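Local coordinates for sigma regulatory family protein-PP2C phosphatase (Chlamydia trachomatis serovar L2, PDB 6MAB), which probably senses TCA cycle intermediates through this periplasmic domain of a membrane protein thought to act as a phosphatase in sigma factor regulation, at residues A182-L187 / F235-T240; E199-V204 / H214-P219. One frame throughout, in Å; residues are numbered along the deposited sequence. Where two conformers were deposited one is given.

Interaction 1: A182-L187 / F235-T240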
# COMPACT_ATOMS: atom_id res chain seq x y z
N ALA A 182 2.13 10.91 3.06
CA ALA A 182 3.19 11.27 3.99
C ALA A 182 2.67 12.22 5.06
O ALA A 182 1.66 12.91 4.89
CB ALA A 182 4.38 11.92 3.25
N THR A 183 3.43 12.29 6.16
CA THR A 183 3.17 13.27 7.21
C THR A 183 2.98 14.65 6.60
O THR A 183 2.06 15.39 6.97
CB THR A 183 4.34 13.31 8.19
OG1 THR A 183 4.56 11.97 8.70
CG2 THR A 183 4.06 14.31 9.32
N ASP A 184 3.87 15.01 5.70
CA ASP A 184 3.77 16.26 4.94
C ASP A 184 2.97 15.95 3.67
O ASP A 184 3.46 15.27 2.77
CB ASP A 184 5.17 16.79 4.64
CG ASP A 184 5.89 17.26 5.89
OD1 ASP A 184 5.45 18.27 6.49
OD2 ASP A 184 6.89 16.62 6.27
N SER A 185 1.73 16.43 3.63
CA SER A 185 0.84 16.14 2.50
C SER A 185 1.36 16.70 1.19
O SER A 185 0.95 16.24 0.12
CB SER A 185 -0.55 16.69 2.80
OG SER A 185 -1.33 16.77 1.62
N SER A 186 2.26 17.69 1.23
CA SER A 186 2.86 18.19 -0.00
C SER A 186 3.73 17.15 -0.70
O SER A 186 4.12 17.35 -1.86
CB SER A 186 3.70 19.44 0.29
OG SER A 186 4.86 19.12 1.06
N LEU A 187 4.04 16.03 -0.05
CA LEU A 187 4.76 14.96 -0.71
C LEU A 187 3.86 13.91 -1.32
O LEU A 187 4.37 12.97 -1.95
CB LEU A 187 5.70 14.25 0.27
CG LEU A 187 6.63 15.15 1.08
CD1 LEU A 187 7.51 14.30 1.98
CD2 LEU A 187 7.48 16.02 0.16
N PHE A 235 17.41 14.59 1.27
CA PHE A 235 16.58 15.31 0.30
C PHE A 235 16.16 16.62 0.94
O PHE A 235 16.43 16.87 2.12
CB PHE A 235 15.38 14.46 -0.14
CG PHE A 235 14.43 14.10 0.96
CD1 PHE A 235 14.73 13.05 1.82
CD2 PHE A 235 13.22 14.75 1.09
CE1 PHE A 235 13.85 12.68 2.83
CE2 PHE A 235 12.33 14.41 2.08
CZ PHE A 235 12.63 13.36 2.94
N CYS A 236 15.52 17.47 0.15
CA CYS A 236 15.03 18.75 0.63
C CYS A 236 13.52 18.82 0.48
O CYS A 236 12.94 18.28 -0.47
CB CYS A 236 15.68 19.91 -0.14
SG CYS A 236 17.42 20.10 0.25
N ILE A 237 12.88 19.51 1.43
CA ILE A 237 11.47 19.88 1.36
C ILE A 237 11.43 21.39 1.46
O ILE A 237 11.78 21.95 2.51
CB ILE A 237 10.63 19.25 2.46
CG1 ILE A 237 10.69 17.74 2.36
CG2 ILE A 237 9.18 19.73 2.33
CD1 ILE A 237 9.98 17.03 3.53
N GLY A 238 11.00 22.05 0.39
CA GLY A 238 11.09 23.50 0.37
C GLY A 238 12.55 23.85 0.58
O GLY A 238 13.44 23.31 -0.08
N ASN A 239 12.83 24.68 1.57
CA ASN A 239 14.21 25.05 1.86
C ASN A 239 14.84 24.23 2.99
O ASN A 239 15.92 24.59 3.46
CB ASN A 239 14.28 26.54 2.20
CG ASN A 239 14.20 27.40 0.97
OD1 ASN A 239 13.16 27.99 0.67
ND2 ASN A 239 15.31 27.47 0.23
N THR A 240 14.23 23.13 3.41
CA THR A 240 14.66 22.43 4.62
C THR A 240 15.30 21.10 4.25
O THR A 240 14.66 20.25 3.63
CB THR A 240 13.47 22.18 5.54
OG1 THR A 240 12.85 23.43 5.83
CG2 THR A 240 13.91 21.55 6.83
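Ile237 reaches toward Leu187 and Asp184 with the end of its longer branch, and this one methyl makes both of the close contacts. Ile237 CD1 lies 4.0 Å from Leu187 CD1, a meeting of methyl with methyl, and the two side chains cross at about a right angle, so they do not run alongside each other. The torsions account for the reach: CG1 of Ile237 is anti to the carbonyl carbon (chi1 -60°) and CD1 continues the chain fully extended (chi2 174°). Asp184 approaches the same methyl obliquely, with OD2 4.2 Å from Ile237 CD1. At that range to a methyl it is van der Waals contact; OD2 is hydrogen-bonded to the hydroxyl of Tyr259. No hydrogen bond joins the segments, which bury 139 Å² in all, and even the nearest CA atoms, those of Leu187 and Ile237, are 8.6 Å apart. Leu187 N donates to Asp184 O at 3.0 Å, closing a short 3-10 turn, while a type II' turn with Gly238 at positive phi closes a tight hairpin, Ile237 and Thr240 pairing N to O both ways at 2.9 Å. Strands 179-182 and 232-237 are not neighbours in the antiparallel sheet. Strands 169-174, 254-261 and 240-249 lie between them, and the contact bridges that gap over Tyr259 of strand 254-261, which Leu187 and Ile237 both touch, with Met242 of strand 240-249 beside Ile237.

Interaction 2: E199-V204 / H214-P219; sequences EQFCDV and HLLLRP
Phe201 points its CB toward the segment 214-219, and its ring fits against two consecutive leucines, Leu215 and Leu216. From CB, CG is set anti to the carbonyl carbon (chi1 -75°), and chi2 of -88° turns the ring plane roughly perpendicular to the CA-CB-CG plane. Along one side of the ring, Phe201 CD2 meets Leu216 CD2 at 4.0 Å and Phe201 CE2 comes closer to the same methyl, 3.7 Å from Leu216 CD2. The other side belongs to Leu215, whose CD1 lies 3.8 Å from Phe201 CE1. At the tip, Phe201 CZ meets the root of that leucine, 4.0 Å from Leu215 CB. Both leucine methyls come in obliquely to the ring. Leu215 and Leu216 belong to a 3-10 turn, and both segments lie in the long connection between strands 179-182 and 224-225, in the second of the two antiparallel-sheet subdomains, an arrangement consistent with a double Cache (PAS-like) sensor. Leu215 CD2, its other branch, sits over the centre of the Arg218 guanidinium, 3.4 Å above its plane; its CG lies above one face of the His214 ring, offset toward the rim. The segment 199-204 is tied down separately, by the hydrogen bond of Gln200 NE2 to Asn176 O and by a backbone hydrogen bond between Val204 and His119, on strand 113-119 of the first sheet. An isopropyl alcohol molecule, probably from the crystallisation liquor, lies about 5 Å from the side chain of Phe201.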
# COMPACT_ATOMS: atom_id res chain seq x y z
N GLU A 199 5.39 5.61 -16.23
CA GLU A 199 5.52 4.20 -15.89
C GLU A 199 5.62 3.98 -14.38
O GLU A 199 5.28 2.89 -13.89
CB GLU A 199 6.72 3.60 -16.62
CG GLU A 199 6.58 3.55 -18.16
CD GLU A 199 6.80 4.89 -18.89
OE1 GLU A 199 7.26 5.89 -18.29
OE2 GLU A 199 6.49 4.95 -20.11
N GLN A 200 6.04 4.99 -13.62
CA GLN A 200 6.05 4.85 -12.17
C GLN A 200 4.65 4.68 -11.60
O GLN A 200 4.52 4.15 -10.49
CB GLN A 200 6.67 6.06 -11.50
CG GLN A 200 8.13 6.17 -11.68
CD GLN A 200 8.65 7.34 -10.91
OE1 GLN A 200 8.65 8.45 -11.41
NE2 GLN A 200 9.03 7.12 -9.66
N PHE A 201 3.62 5.13 -12.30
CA PHE A 201 2.31 5.19 -11.69
C PHE A 201 1.49 3.93 -11.94
O PHE A 201 0.39 3.81 -11.38
CB PHE A 201 1.58 6.43 -12.18
CG PHE A 201 2.08 7.69 -11.54
CD1 PHE A 201 1.56 8.14 -10.34
CD2 PHE A 201 3.14 8.37 -12.12
CE1 PHE A 201 2.07 9.29 -9.75
CE2 PHE A 201 3.63 9.50 -11.53
CZ PHE A 201 3.11 9.95 -10.36
N CYS A 202 2.02 2.97 -12.69
CA CYS A 202 1.26 1.78 -13.04
C CYS A 202 0.90 0.92 -11.83
O CYS A 202 -0.01 0.10 -11.94
CB CYS A 202 2.05 0.94 -14.05
SG CYS A 202 2.36 1.85 -15.57
N ASP A 203 1.60 1.09 -10.70
CA ASP A 203 1.31 0.31 -9.50
C ASP A 203 0.90 1.19 -8.32
O ASP A 203 1.06 0.80 -7.15
CB ASP A 203 2.52 -0.56 -9.11
CG ASP A 203 3.75 0.27 -8.75
OD1 ASP A 203 3.71 1.52 -8.83
OD2 ASP A 203 4.78 -0.33 -8.37
N VAL A 204 0.37 2.38 -8.61
CA VAL A 204 0.00 3.37 -7.61
C VAL A 204 -1.50 3.37 -7.35
O VAL A 204 -1.93 3.58 -6.22
CB VAL A 204 0.48 4.77 -8.07
CG1 VAL A 204 -0.11 5.87 -7.21
CG2 VAL A 204 2.01 4.85 -8.04
N HIS A 214 -1.27 15.87 -14.66
CA HIS A 214 -0.77 16.89 -13.75
C HIS A 214 0.24 16.30 -12.79
O HIS A 214 1.15 16.99 -12.35
CB HIS A 214 -1.92 17.58 -13.01
CG HIS A 214 -2.55 16.74 -11.95
ND1 HIS A 214 -3.53 15.81 -12.22
CD2 HIS A 214 -2.36 16.70 -10.61
CE1 HIS A 214 -3.91 15.22 -11.10
NE2 HIS A 214 -3.22 15.75 -10.11
N LEU A 215 0.13 14.99 -12.49
CA LEU A 215 1.11 14.41 -11.59
C LEU A 215 2.51 14.36 -12.19
O LEU A 215 3.49 14.31 -11.42
CB LEU A 215 0.68 13.00 -11.19
CG LEU A 215 -0.60 12.97 -10.36
CD1 LEU A 215 -0.98 11.51 -10.10
CD2 LEU A 215 -0.45 13.70 -9.03
N LEU A 216 2.65 14.37 -13.51
CA LEU A 216 3.96 14.30 -14.13
C LEU A 216 4.66 15.65 -14.16
O LEU A 216 5.75 15.76 -14.72
CB LEU A 216 3.85 13.72 -15.53
CG LEU A 216 3.06 12.41 -15.59
CD1 LEU A 216 2.84 11.99 -17.02
CD2 LEU A 216 3.75 11.31 -14.80
N LEU A 217 4.06 16.67 -13.55
CA LEU A 217 4.70 17.96 -13.41
C LEU A 217 5.16 18.27 -12.00
O LEU A 217 5.79 19.31 -11.78
CB LEU A 217 3.75 19.07 -13.87
CG LEU A 217 3.42 19.05 -15.37
CD1 LEU A 217 2.47 20.16 -15.70
CD2 LEU A 217 4.67 19.16 -16.21
N ARG A 218 4.90 17.39 -11.04
CA ARG A 218 5.31 17.66 -9.67
C ARG A 218 6.82 17.43 -9.51
O ARG A 218 7.30 16.33 -9.82
CB ARG A 218 4.52 16.78 -8.71
CG ARG A 218 3.04 17.09 -8.69
CD ARG A 218 2.28 16.35 -7.60
NE ARG A 218 0.89 16.80 -7.56
CZ ARG A 218 -0.05 16.30 -6.77
NH1 ARG A 218 0.24 15.30 -5.94
NH2 ARG A 218 -1.28 16.79 -6.83
N PRO A 219 7.58 18.40 -9.03
CA PRO A 219 9.04 18.21 -8.90
C PRO A 219 9.36 17.00 -8.02
O PRO A 219 8.92 16.95 -6.87
CB PRO A 219 9.52 19.51 -8.24
CG PRO A 219 8.54 20.53 -8.75
CD PRO A 219 7.21 19.81 -8.78

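Both contacts rest on van der Waals packing, with no hydrogen bond between their segments, and they bury similar areas, 139 and 129 Å², but they differ in place and reach. Interaction 1 is partly buried and joins a turn and a hairpin at separate strands of the six-stranded sheet, with the Asp184 carboxylate beside its methyl pair. Interaction 2 is a buried, wholly apolar contact of an aromatic ring with leucines, made within a single connection where neither segment is a strand. In sequence, both of its segments fall between the two segments of interaction 1. Their centres lie 17 Å apart and their nearest atoms about 6 Å apart, so the two do not touch.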